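Local coordinates for Tll0287 protein (Thermosynechococcus elongatus, PDB 5B82) that binds a covalently attached heme c in a PAS-like domain and may act as a redox-responsive or sensory protein, at residues P28-K33 with V178-I183; L61-A66 with R150-I155; Q85-A90 with A99-L104; Y165-R168 with L172-M175. One frame throughout, in Å; residues are numbered along the deposited sequence. Where two conformers were deposited one is given.

Contact 1: P28-K33 with V178-I183; sequences PEELGK and VTIPQI
Carboxylate oxygen OE2 of Glu-30 accepts a hydrogen bond from the indole NE1 of Trp-84 and, within the same contact, lies 3.7 Å from the branch methyl CG2 of Ile-180. The indole bond fixes the end of an otherwise extended acid over an apolar side chain. CG of Glu-30 stands anti to the backbone N (chi1 -175°), which sends the chain out from the helix to meet Ile-180 from the opposite direction. Its aliphatic part touches as well: Glu-30 CG comes to 3.9 Å from the terminal methyl CD1 of Ile-180. This joins the first turn of helix 28-49 to the far end of strand 172-181, a central strand of the four-stranded antiparallel sheet of the PAS-like fold. Leu-31 adds the second apolar touch. It sets out away from the strand, yet its CD2 reaches back to 4.0 Å from CD1 of Ile-180, the two side chains crossing at about a right angle. CG2 of Ile-180 thus meets the carboxylate, and CD1 is shared by Glu-30 CG and Leu-31 CD2. Ala-26, Val-34 and Trp-84 also touch this isoleucine, which is buried, while the backbone of Ile-180 is hydrogen-bonded to Val-129 on the neighbouring strand 128-136.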
# COMPACT_ATOMS: atom_id res chain seq x y z
N PRO A 28 -20.50 -1.42 -13.81
CA PRO A 28 -19.31 -1.87 -14.54
C PRO A 28 -18.17 -0.84 -14.64
O PRO A 28 -16.99 -1.12 -14.30
CB PRO A 28 -19.87 -2.17 -15.93
CG PRO A 28 -21.24 -2.69 -15.65
CD PRO A 28 -21.74 -1.88 -14.47
N GLU A 29 -18.54 0.34 -15.12
CA GLU A 29 -17.57 1.41 -15.31
C GLU A 29 -16.88 1.74 -13.98
O GLU A 29 -15.67 1.95 -13.93
CB GLU A 29 -18.23 2.65 -15.91
CG GLU A 29 -17.25 3.73 -16.30
CD GLU A 29 -17.92 4.95 -16.91
OE1 GLU A 29 -18.64 4.79 -17.92
OE2 GLU A 29 -17.71 6.06 -16.39
N GLU A 30 -17.65 1.74 -12.90
CA GLU A 30 -17.07 2.04 -11.58
C GLU A 30 -16.07 1.00 -11.09
O GLU A 30 -15.01 1.34 -10.53
CB GLU A 30 -18.18 2.24 -10.55
CG GLU A 30 -17.66 2.66 -9.20
CD GLU A 30 -18.75 3.18 -8.28
OE1 GLU A 30 -19.92 2.78 -8.47
OE2 GLU A 30 -18.44 3.99 -7.38
N LEU A 31 -16.39 -0.28 -11.28
CA LEU A 31 -15.47 -1.34 -10.91
C LEU A 31 -14.15 -1.19 -11.69
O LEU A 31 -13.03 -1.24 -11.10
CB LEU A 31 -16.10 -2.70 -11.20
CG LEU A 31 -17.41 -2.94 -10.43
CD1 LEU A 31 -18.14 -4.15 -10.98
CD2 LEU A 31 -17.10 -3.13 -8.96
N GLY A 32 -14.28 -0.96 -13.00
CA GLY A 32 -13.07 -0.78 -13.80
C GLY A 32 -12.25 0.43 -13.38
O GLY A 32 -11.01 0.39 -13.35
N LYS A 33 -12.95 1.52 -13.07
CA LYS A 33 -12.32 2.75 -12.58
C LYS A 33 -11.54 2.49 -11.30
O LYS A 33 -10.44 3.04 -11.11
CB LYS A 33 -13.38 3.84 -12.35
CG LYS A 33 -12.79 5.12 -11.80
CD LYS A 33 -13.74 6.30 -11.89
CE LYS A 33 -12.96 7.60 -11.64
NZ LYS A 33 -13.81 8.82 -11.75
N VAL A 178 -9.92 -1.04 -1.29
CA VAL A 178 -10.95 -0.07 -1.66
C VAL A 178 -12.33 -0.62 -1.34
O VAL A 178 -12.59 -1.80 -1.55
CB VAL A 178 -10.90 0.24 -3.16
CG1 VAL A 178 -12.01 1.20 -3.55
CG2 VAL A 178 -9.53 0.80 -3.54
N THR A 179 -13.21 0.23 -0.83
CA THR A 179 -14.60 -0.16 -0.63
C THR A 179 -15.54 0.78 -1.38
O THR A 179 -15.47 2.00 -1.24
CB THR A 179 -14.99 -0.17 0.85
OG1 THR A 179 -14.27 -1.21 1.53
CG2 THR A 179 -16.50 -0.43 1.02
N ILE A 180 -16.42 0.20 -2.19
CA ILE A 180 -17.56 0.93 -2.73
C ILE A 180 -18.76 0.62 -1.83
O ILE A 180 -19.35 -0.45 -1.92
CB ILE A 180 -17.89 0.54 -4.17
CG1 ILE A 180 -16.64 0.55 -5.05
CG2 ILE A 180 -18.97 1.48 -4.73
CD1 ILE A 180 -16.90 0.04 -6.46
N PRO A 181 -19.10 1.56 -0.94
CA PRO A 181 -20.11 1.29 0.09
C PRO A 181 -21.47 0.88 -0.48
O PRO A 181 -21.84 1.32 -1.56
CB PRO A 181 -20.24 2.64 0.82
CG PRO A 181 -19.72 3.64 -0.13
CD PRO A 181 -18.64 2.95 -0.92
N GLN A 182 -22.17 0.01 0.24
CA GLN A 182 -23.52 -0.42 -0.13
C GLN A 182 -24.49 0.77 -0.21
O GLN A 182 -25.26 0.88 -1.16
CB GLN A 182 -24.03 -1.44 0.90
CG GLN A 182 -25.39 -2.04 0.59
CD GLN A 182 -25.30 -3.37 -0.17
OE1 GLN A 182 -25.73 -3.46 -1.31
NE2 GLN A 182 -24.78 -4.41 0.49
N ILE A 183 -24.45 1.64 0.79
CA ILE A 183 -25.25 2.87 0.77
C ILE A 183 -24.43 4.09 0.37
O ILE A 183 -23.45 4.43 1.03
CB ILE A 183 -25.89 3.16 2.16
CG1 ILE A 183 -26.63 1.92 2.68
CG2 ILE A 183 -26.82 4.34 2.07
CD1 ILE A 183 -27.63 1.36 1.70

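Contact 2: L61-A66 with R150-I155; sequences LDTFKA and RRPAFI. With HEC (heme c), chain B.
Phe-64 and Phe-154 meet as a T-shaped pair: the edge of the Phe-64 ring is directed at one face of Phe-154, with ring centroids 5.4 Å apart and planes at 68°. The touching atom is CE1 of Phe-64, 4.0 Å from CD1 of Phe-154 and displaced from the middle of that face toward its rim. With CG of Phe-64 anti to its carbonyl carbon (chi1 -67°), the ring swings out to present this edge, and the two side chains cross near a right angle at the protein surface. Beside them Thr-63 lies obliquely against the ring of Pro-152, CB of the threonine 3.6 Å from CG of the proline. The hydroxyl OG1 of Thr-63 also borders the proline carbons, but its polar partner is the carbonyl of Thr-60. The backbone carbonyls reach the cofactor: Lys-65 O lies 3.3 Å and Thr-63 O 3.4 Å from CBC, the end methyl of a thioether-bearing arm of the heme. From the other segment the side-chain methyl CD1 of Ile-155 is 3.7 Å from the ring methyl CMD. Pro-152 also sits close to Cys-144, one of the two cysteines covalently bound to the heme. The 3-10 turn and the start of helix 153-158 thus form part of the wall of a covalent heme c pocket.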
# COMPACT_ATOMS: atom_id res chain seq x y z
N LEU A 61 21.49 11.20 0.37
CA LEU A 61 20.54 12.31 0.40
C LEU A 61 19.24 11.97 -0.31
O LEU A 61 18.15 12.40 0.10
CB LEU A 61 21.16 13.57 -0.21
CG LEU A 61 22.18 14.29 0.67
CD1 LEU A 61 22.91 15.38 -0.11
CD2 LEU A 61 21.50 14.88 1.89
N ASP A 62 19.35 11.18 -1.37
CA ASP A 62 18.18 10.76 -2.15
C ASP A 62 17.10 10.10 -1.32
O ASP A 62 15.93 10.11 -1.70
CB ASP A 62 18.59 9.83 -3.29
CG ASP A 62 19.43 10.53 -4.34
OD1 ASP A 62 19.32 11.77 -4.46
OD2 ASP A 62 20.20 9.84 -5.04
N THR A 63 17.46 9.53 -0.17
CA THR A 63 16.47 8.87 0.67
C THR A 63 15.51 9.85 1.35
O THR A 63 14.46 9.44 1.84
CB THR A 63 17.10 7.94 1.72
OG1 THR A 63 17.93 8.69 2.60
CG2 THR A 63 17.91 6.85 1.04
N PHE A 64 15.86 11.14 1.38
CA PHE A 64 14.95 12.16 1.90
C PHE A 64 13.86 12.51 0.90
O PHE A 64 13.03 13.38 1.15
CB PHE A 64 15.70 13.42 2.31
CG PHE A 64 16.62 13.23 3.47
CD1 PHE A 64 16.12 13.17 4.76
CD2 PHE A 64 17.98 13.12 3.28
CE1 PHE A 64 16.96 12.99 5.83
CE2 PHE A 64 18.83 12.95 4.35
CZ PHE A 64 18.32 12.88 5.63
N LYS A 65 13.88 11.85 -0.25
CA LYS A 65 12.87 12.02 -1.29
C LYS A 65 11.53 11.45 -0.83
O LYS A 65 11.48 10.39 -0.20
CB LYS A 65 13.32 11.31 -2.56
CG LYS A 65 12.33 11.25 -3.70
CD LYS A 65 12.88 10.38 -4.84
CE LYS A 65 11.98 10.41 -6.07
NZ LYS A 65 12.49 9.53 -7.17
N ALA A 66 10.44 12.15 -1.14
CA ALA A 66 9.11 11.66 -0.83
C ALA A 66 8.76 10.55 -1.81
O ALA A 66 8.83 10.72 -3.02
CB ALA A 66 8.09 12.78 -0.91
N ARG A 150 19.39 0.51 8.71
CA ARG A 150 19.72 1.35 7.56
C ARG A 150 18.58 2.26 7.12
O ARG A 150 18.57 2.75 5.99
CB ARG A 150 20.22 0.50 6.39
CG ARG A 150 21.72 0.59 6.18
CD ARG A 150 22.43 -0.73 6.45
NE ARG A 150 22.14 -1.74 5.43
CZ ARG A 150 22.75 -2.92 5.35
NH1 ARG A 150 23.69 -3.25 6.23
NH2 ARG A 150 22.42 -3.77 4.38
N ARG A 151 17.63 2.50 8.01
CA ARG A 151 16.53 3.41 7.73
C ARG A 151 16.99 4.86 7.79
O ARG A 151 17.70 5.25 8.72
CB ARG A 151 15.38 3.19 8.72
CG ARG A 151 14.72 1.82 8.64
CD ARG A 151 13.69 1.65 9.75
NE ARG A 151 14.33 1.66 11.07
CZ ARG A 151 13.69 1.95 12.20
NH1 ARG A 151 12.41 2.28 12.17
NH2 ARG A 151 14.34 1.93 13.36
N PRO A 152 16.58 5.67 6.80
CA PRO A 152 16.90 7.10 6.75
C PRO A 152 16.49 7.83 8.04
O PRO A 152 15.48 7.48 8.64
CB PRO A 152 16.06 7.60 5.57
CG PRO A 152 15.90 6.40 4.71
CD PRO A 152 15.80 5.23 5.63
N ALA A 153 17.29 8.82 8.44
CA ALA A 153 17.19 9.46 9.75
C ALA A 153 15.78 9.83 10.22
O ALA A 153 15.36 9.44 11.31
CB ALA A 153 18.11 10.68 9.81
N PHE A 154 15.05 10.59 9.40
CA PHE A 154 13.76 11.13 9.80
C PHE A 154 12.69 10.06 10.08
O PHE A 154 11.73 10.33 10.80
CB PHE A 154 13.22 12.13 8.77
CG PHE A 154 13.94 13.46 8.78
CD1 PHE A 154 13.70 14.39 7.78
CD2 PHE A 154 14.86 13.76 9.77
CE1 PHE A 154 14.36 15.61 7.78
CE2 PHE A 154 15.52 14.98 9.77
CZ PHE A 154 15.27 15.90 8.77
N ILE A 155 12.87 8.88 9.50
CA ILE A 155 11.88 7.81 9.63
C ILE A 155 11.54 7.47 11.09
O ILE A 155 10.37 7.46 11.47
CB ILE A 155 12.33 6.51 8.92
CG1 ILE A 155 12.52 6.75 7.42
CG2 ILE A 155 11.32 5.39 9.14
CD1 ILE A 155 11.23 6.91 6.66
FE HEC B . 7.28 2.91 1.47
CHA HEC B . 4.78 3.54 3.69
CHB HEC B . 5.44 0.20 0.26
CHC HEC B . 9.60 2.35 -0.94
CHD HEC B . 9.28 5.31 2.90
NA HEC B . 5.48 1.99 1.93
C1A HEC B . 4.55 2.52 2.81
C2A HEC B . 3.30 1.80 2.65
C3A HEC B . 3.50 0.88 1.69
C4A HEC B . 4.86 0.97 1.23
CMA HEC B . 2.48 -0.14 1.15
CAA HEC B . 1.99 2.06 3.42
CBA HEC B . 1.78 1.06 4.56
CGA HEC B . 2.57 1.48 5.77
O1A HEC B . 3.49 0.73 6.17
O2A HEC B . 2.31 2.59 6.31
NB HEC B . 7.47 1.52 -0.02
C1B HEC B . 6.59 0.53 -0.40
C2B HEC B . 7.09 -0.11 -1.60
C3B HEC B . 8.25 0.49 -1.93
C4B HEC B . 8.50 1.52 -0.95
CMB HEC B . 6.43 -1.30 -2.34
CAB HEC B . 9.15 0.15 -3.14
CBB HEC B . 8.43 0.49 -4.47
NC HEC B . 9.11 3.67 1.09
C1C HEC B . 9.88 3.33 -0.00
C2C HEC B . 10.97 4.28 -0.09
C3C HEC B . 10.97 5.01 1.04
C4C HEC B . 9.75 4.70 1.75
CMC HEC B . 12.16 4.11 -1.06
CAC HEC B . 12.00 6.08 1.48
CBC HEC B . 12.21 7.25 0.48
ND HEC B . 7.11 4.17 3.07
C1D HEC B . 8.00 5.18 3.40
C2D HEC B . 7.37 6.08 4.35
C3D HEC B . 5.98 5.51 4.59
C4D HEC B . 5.90 4.33 3.76
CMD HEC B . 7.98 7.35 5.00
CAD HEC B . 4.87 6.07 5.49
CBD HEC B . 4.08 7.03 4.60
CGD HEC B . 2.83 7.52 5.28
O1D HEC B . 2.93 8.21 6.32
O2D HEC B . 1.73 7.22 4.77

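Contact 3: Q85-A90 with A99-L104; sequences QVRQVA and APRTAL. With HEC (heme c), chain B.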
# COMPACT_ATOMS: atom_id res chain seq x y z
N GLN A 85 -13.93 4.28 0.05
CA GLN A 85 -12.89 4.24 1.06
C GLN A 85 -11.68 3.64 0.37
O GLN A 85 -11.81 2.63 -0.30
CB GLN A 85 -13.31 3.35 2.23
CG GLN A 85 -14.49 3.92 3.01
CD GLN A 85 -15.39 2.84 3.55
OE1 GLN A 85 -14.95 1.95 4.28
NE2 GLN A 85 -16.66 2.90 3.17
N VAL A 86 -10.52 4.27 0.52
CA VAL A 86 -9.28 3.78 -0.10
C VAL A 86 -8.19 3.86 0.94
O VAL A 86 -8.02 4.90 1.57
CB VAL A 86 -8.85 4.64 -1.31
CG1 VAL A 86 -7.54 4.10 -1.93
CG2 VAL A 86 -9.97 4.69 -2.33
N ARG A 87 -7.46 2.77 1.13
CA ARG A 87 -6.48 2.70 2.21
C ARG A 87 -5.42 1.63 1.96
O ARG A 87 -5.74 0.51 1.54
CB ARG A 87 -7.19 2.40 3.52
CG ARG A 87 -6.32 2.56 4.76
CD ARG A 87 -7.17 2.47 6.02
NE ARG A 87 -7.63 1.11 6.29
CZ ARG A 87 -7.04 0.28 7.14
NH1 ARG A 87 -5.96 0.67 7.82
NH2 ARG A 87 -7.53 -0.94 7.33
N GLN A 88 -4.17 1.97 2.25
CA GLN A 88 -3.11 0.97 2.26
C GLN A 88 -3.19 0.23 3.57
O GLN A 88 -3.46 0.82 4.62
CB GLN A 88 -1.75 1.63 2.12
CG GLN A 88 -1.54 2.32 0.78
CD GLN A 88 -0.34 3.23 0.80
OE1 GLN A 88 0.74 2.87 0.33
NE2 GLN A 88 -0.51 4.43 1.35
N VAL A 89 -2.96 -1.08 3.52
CA VAL A 89 -3.01 -1.91 4.71
C VAL A 89 -1.82 -2.85 4.71
O VAL A 89 -1.56 -3.51 3.70
CB VAL A 89 -4.29 -2.76 4.74
CG1 VAL A 89 -4.36 -3.55 6.04
CG2 VAL A 89 -5.53 -1.87 4.56
N ALA A 90 -1.11 -2.92 5.83
CA ALA A 90 0.02 -3.83 5.95
C ALA A 90 0.14 -4.36 7.37
O ALA A 90 -0.10 -3.65 8.34
CB ALA A 90 1.32 -3.15 5.53
N ALA A 99 -2.77 -0.01 9.61
CA ALA A 99 -2.85 -1.31 10.27
C ALA A 99 -4.05 -2.10 9.77
O ALA A 99 -5.03 -1.52 9.30
CB ALA A 99 -2.91 -1.14 11.79
N PRO A 100 -3.99 -3.43 9.86
CA PRO A 100 -5.22 -4.18 9.60
C PRO A 100 -6.25 -3.82 10.67
O PRO A 100 -5.87 -3.62 11.82
CB PRO A 100 -4.77 -5.63 9.74
CG PRO A 100 -3.27 -5.59 9.45
CD PRO A 100 -2.83 -4.30 10.08
N ARG A 101 -7.52 -3.71 10.29
CA ARG A 101 -8.55 -3.29 11.24
C ARG A 101 -9.66 -4.32 11.40
O ARG A 101 -10.28 -4.41 12.46
CB ARG A 101 -9.18 -1.98 10.80
CG ARG A 101 -8.24 -0.80 10.90
CD ARG A 101 -8.87 0.45 10.34
NE ARG A 101 -7.97 1.58 10.47
CZ ARG A 101 -8.07 2.70 9.76
NH1 ARG A 101 -9.03 2.82 8.85
NH2 ARG A 101 -7.20 3.68 9.94
N THR A 102 -9.91 -5.08 10.35
CA THR A 102 -11.03 -6.01 10.33
C THR A 102 -10.60 -7.42 9.97
O THR A 102 -9.48 -7.63 9.48
CB THR A 102 -12.09 -5.59 9.30
OG1 THR A 102 -11.48 -5.50 8.01
CG2 THR A 102 -12.70 -4.24 9.67
N ALA A 103 -11.49 -8.38 10.22
CA ALA A 103 -11.29 -9.77 9.81
C ALA A 103 -11.09 -9.86 8.31
O ALA A 103 -10.36 -10.72 7.82
CB ALA A 103 -12.46 -10.63 10.25
N LEU A 104 -11.73 -8.97 7.57
CA LEU A 104 -11.56 -8.95 6.12
C LEU A 104 -10.16 -8.52 5.71
O LEU A 104 -9.58 -9.08 4.77
CB LEU A 104 -12.60 -8.06 5.45
CG LEU A 104 -12.50 -7.98 3.93
CD1 LEU A 104 -12.49 -9.36 3.28
CD2 LEU A 104 -13.64 -7.13 3.39
FE HEC B . 7.28 2.91 1.47
CHA HEC B . 4.78 3.54 3.69
CHB HEC B . 5.44 0.20 0.26
CHC HEC B . 9.60 2.35 -0.94
CHD HEC B . 9.28 5.31 2.90
NA HEC B . 5.48 1.99 1.93
C1A HEC B . 4.55 2.52 2.81
C2A HEC B . 3.30 1.80 2.65
C3A HEC B . 3.50 0.88 1.69
C4A HEC B . 4.86 0.97 1.23
CMA HEC B . 2.48 -0.14 1.15
CAA HEC B . 1.99 2.06 3.42
CBA HEC B . 1.78 1.06 4.56
CGA HEC B . 2.57 1.48 5.77
O1A HEC B . 3.49 0.73 6.17
O2A HEC B . 2.31 2.59 6.31
NB HEC B . 7.47 1.52 -0.02
C1B HEC B . 6.59 0.53 -0.40
C2B HEC B . 7.09 -0.11 -1.60
C3B HEC B . 8.25 0.49 -1.93
C4B HEC B . 8.50 1.52 -0.95
CMB HEC B . 6.43 -1.30 -2.34
CAB HEC B . 9.15 0.15 -3.14
CBB HEC B . 8.43 0.49 -4.47
NC HEC B . 9.11 3.67 1.09
C1C HEC B . 9.88 3.33 -0.00
C2C HEC B . 10.97 4.28 -0.09
C3C HEC B . 10.97 5.01 1.04
C4C HEC B . 9.75 4.70 1.75
CMC HEC B . 12.16 4.11 -1.06
CAC HEC B . 12.00 6.08 1.48
CBC HEC B . 12.21 7.25 0.48
ND HEC B . 7.11 4.17 3.07
C1D HEC B . 8.00 5.18 3.40
C2D HEC B . 7.37 6.08 4.35
C3D HEC B . 5.98 5.51 4.59
C4D HEC B . 5.90 4.33 3.76
CMD HEC B . 7.98 7.35 5.00
CAD HEC B . 4.87 6.07 5.49
CBD HEC B . 4.08 7.03 4.60
CGD HEC B . 2.83 7.52 5.28
O1D HEC B . 2.93 8.21 6.32
O2D HEC B . 1.73 7.22 4.77
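The polar bonds centre on Arg-87, whose guanidinium grips the backbone oxygen of Ala-99 end-on with two nitrogens. NH1 gives the shorter and straighter bond, 2.8 Å to Ala-99 O with an N-H...O angle of 160°, while NH2 makes a longer, more bent bond of 3.2 Å to that oxygen; the carbonyl oxygen lies nearly in the guanidinium plane. NH1 also donates to the carbonyl of Asn-97, and NH2 forms a salt bridge with Asp-105. A second interaction is stacking. The guanidinium of Arg-101 lies flat on that of Arg-87, centres 3.7 Å apart and planes at 4°; the salt bridge of Asp-105 to Arg-87 probably offsets part of this paired positive charge. Arg-87 bends at chi3 (73°) to turn its flat end, and its opposite face rests on CG2 of Val-89. These bonds tie strand 85-89, an outermost strand of the PAS-like antiparallel sheet, to the loop leading into helix 103-114, where Thr-102 takes the N-cap position and its OG1 caps the backbone N of Asp-105. A leucine in place of Arg-87 would probably leave Ala-99 O without its two donors, Asp-105 without its salt-bridge mate and Arg-101 without its stacking partner. The apolar contact is Val-89 CG1 with Pro-100 CG, 4.1 Å apart; beside it Pro-100 CD packs 3.3 Å from the carbonyl oxygen Ala-90 O. On the heme side, Gln-88 OE1 lies 3.4 Å from CAA, the first propionate carbon, and accepts a hydrogen bond from Arg-45.

Contact 4: Y165-R168 with L172-M175; sequences YGFR and LRGM. With HEC (heme c), chain B.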
# COMPACT_ATOMS: atom_id res chain seq x y z
N TYR A 165 10.06 -2.70 8.09
CA TYR A 165 11.45 -2.97 7.72
C TYR A 165 11.71 -4.46 7.72
O TYR A 165 10.85 -5.26 8.10
CB TYR A 165 12.42 -2.27 8.68
CG TYR A 165 12.17 -2.58 10.15
CD1 TYR A 165 11.47 -1.69 10.96
CD2 TYR A 165 12.63 -3.76 10.73
CE1 TYR A 165 11.24 -1.96 12.29
CE2 TYR A 165 12.40 -4.04 12.06
CZ TYR A 165 11.70 -3.14 12.84
OH TYR A 165 11.47 -3.41 14.17
N GLY A 166 12.91 -4.83 7.28
CA GLY A 166 13.33 -6.22 7.27
C GLY A 166 12.76 -7.02 6.11
O GLY A 166 12.77 -8.25 6.14
N PHE A 167 12.28 -6.33 5.09
CA PHE A 167 11.78 -7.01 3.89
C PHE A 167 12.90 -7.47 2.97
O PHE A 167 14.01 -6.95 3.01
CB PHE A 167 10.85 -6.08 3.11
CG PHE A 167 9.58 -5.75 3.82
CD1 PHE A 167 8.50 -6.62 3.77
CD2 PHE A 167 9.44 -4.57 4.50
CE1 PHE A 167 7.32 -6.31 4.42
CE2 PHE A 167 8.27 -4.25 5.15
CZ PHE A 167 7.21 -5.13 5.11
N ARG A 168 12.59 -8.46 2.13
CA ARG A 168 13.48 -8.87 1.05
C ARG A 168 12.73 -8.73 -0.27
O ARG A 168 11.50 -8.68 -0.28
CB ARG A 168 13.94 -10.31 1.23
CG ARG A 168 14.82 -10.55 2.43
CD ARG A 168 15.89 -11.61 2.15
NE ARG A 168 15.42 -12.67 1.26
CZ ARG A 168 14.58 -13.64 1.62
NH1 ARG A 168 14.09 -13.68 2.86
NH2 ARG A 168 14.22 -14.57 0.74
N LEU A 172 5.75 -10.07 0.45
CA LEU A 172 4.47 -9.36 0.47
C LEU A 172 4.57 -8.14 1.39
O LEU A 172 4.75 -8.29 2.60
CB LEU A 172 3.35 -10.28 0.93
CG LEU A 172 1.99 -9.61 1.14
CD1 LEU A 172 1.44 -9.10 -0.19
CD2 LEU A 172 1.03 -10.59 1.80
N ARG A 173 4.45 -6.95 0.81
CA ARG A 173 4.58 -5.70 1.55
C ARG A 173 3.30 -5.32 2.30
O ARG A 173 3.34 -4.82 3.42
CB ARG A 173 4.96 -4.57 0.60
CG ARG A 173 4.93 -3.19 1.23
CD ARG A 173 6.11 -2.99 2.19
NE ARG A 173 6.05 -1.67 2.81
CZ ARG A 173 5.38 -1.40 3.93
NH1 ARG A 173 4.73 -2.36 4.57
NH2 ARG A 173 5.38 -0.16 4.42
N GLY A 174 2.17 -5.57 1.65
CA GLY A 174 0.86 -5.16 2.13
C GLY A 174 -0.08 -5.18 0.94
O GLY A 174 0.13 -5.92 -0.02
N MET A 175 -1.10 -4.34 0.98
CA MET A 175 -2.10 -4.31 -0.08
C MET A 175 -2.79 -2.96 -0.15
O MET A 175 -2.73 -2.19 0.82
CB MET A 175 -3.15 -5.39 0.16
CG MET A 175 -4.11 -5.09 1.31
SD MET A 175 -5.14 -6.51 1.69
CE MET A 175 -6.07 -5.85 3.10
FE HEC B . 7.28 2.91 1.47
CHA HEC B . 4.78 3.54 3.69
CHB HEC B . 5.44 0.20 0.26
CHC HEC B . 9.60 2.35 -0.94
CHD HEC B . 9.28 5.31 2.90
NA HEC B . 5.48 1.99 1.93
C1A HEC B . 4.55 2.52 2.81
C2A HEC B . 3.30 1.80 2.65
C3A HEC B . 3.50 0.88 1.69
C4A HEC B . 4.86 0.97 1.23
CMA HEC B . 2.48 -0.14 1.15
CAA HEC B . 1.99 2.06 3.42
CBA HEC B . 1.78 1.06 4.56
CGA HEC B . 2.57 1.48 5.77
O1A HEC B . 3.49 0.73 6.17
O2A HEC B . 2.31 2.59 6.31
NB HEC B . 7.47 1.52 -0.02
C1B HEC B . 6.59 0.53 -0.40
C2B HEC B . 7.09 -0.11 -1.60
C3B HEC B . 8.25 0.49 -1.93
C4B HEC B . 8.50 1.52 -0.95
CMB HEC B . 6.43 -1.30 -2.34
CAB HEC B . 9.15 0.15 -3.14
CBB HEC B . 8.43 0.49 -4.47
NC HEC B . 9.11 3.67 1.09
C1C HEC B . 9.88 3.33 -0.00
C2C HEC B . 10.97 4.28 -0.09
C3C HEC B . 10.97 5.01 1.04
C4C HEC B . 9.75 4.70 1.75
CMC HEC B . 12.16 4.11 -1.06
CAC HEC B . 12.00 6.08 1.48
CBC HEC B . 12.21 7.25 0.48
ND HEC B . 7.11 4.17 3.07
C1D HEC B . 8.00 5.18 3.40
C2D HEC B . 7.37 6.08 4.35
C3D HEC B . 5.98 5.51 4.59
C4D HEC B . 5.90 4.33 3.76
CMD HEC B . 7.98 7.35 5.00
CAD HEC B . 4.87 6.07 5.49
CBD HEC B . 4.08 7.03 4.60
CGD HEC B . 2.83 7.52 5.28
O1D HEC B . 2.93 8.21 6.32
O2D HEC B . 1.73 7.22 4.77
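Phe-167 and Arg-173 carry this contact, the phenyl ring laid against one side of an arginine whose other side faces the heme. CD of Arg-173 sits over one face of the ring, 4.0 Å from the Phe-167 centroid and 22° off its normal, a CH-pi contact; CZ of the ring comes to 3.8 Å from NH1 of Arg-173. Ring and guanidinium are inclined to each other by 36°. Arg-173 bends at chi2 (72°), which turns its chain along the porphyrin: NE is 3.2 Å from the heme methine carbon CHB, and C3A of the heme lies over the guanidinium face opposite the one that Phe-167 CE2 covers. At the end of the chain NH2 donates to propionate oxygen O1A of the heme, a bond of 2.7 Å, while NH1 donates to the carbonyl of Lys-92. The nearby positive charge is likely to favour the ionised propionate. A methionine in place of Arg-173 would probably leave O1A of the propionate and the Lys-92 carbonyl each without this donor. Leu-172 contributes through its backbone, its O lying 3.7 Å from CE1 of Phe-167, while Lys-92 makes a cation-pi contact with the same ring. Arg-173 is a heme-binding residue and also touches His-145, an axial ligand of the iron on helix 142-145, against which Phe-167 packs too. Arg-173 and Gly-174 both face Ile-135 in a classic beta bulge on strand 172-181, next to strand 128-136, while Met-175 pairs with Val-89 of strand 85-89 on its other side.

How the contacts relate
Contact 1 joins segments near the two ends of the modelled chain, and the other three are nested inside the loop it closes. Contact 3 is in turn nested within contact 2, and contact 4 follows both. Contacts 1, 3 and 4 share the antiparallel sheet: 1 and 4 lie on strand 172-181, and 3 on its neighbour 85-89, which meets them through backbone bonds Thr-179 N to Gln-85 O and Met-175 N to Val-89 O. Contacts 1 and 2 are farthest apart, with centres about 36 Å from each other on opposite sides of the chain's centre. Contacts 2, 3 and 4 all touch the heme, so the pocket combines sheet residues with the loop and helix segments of contact 2.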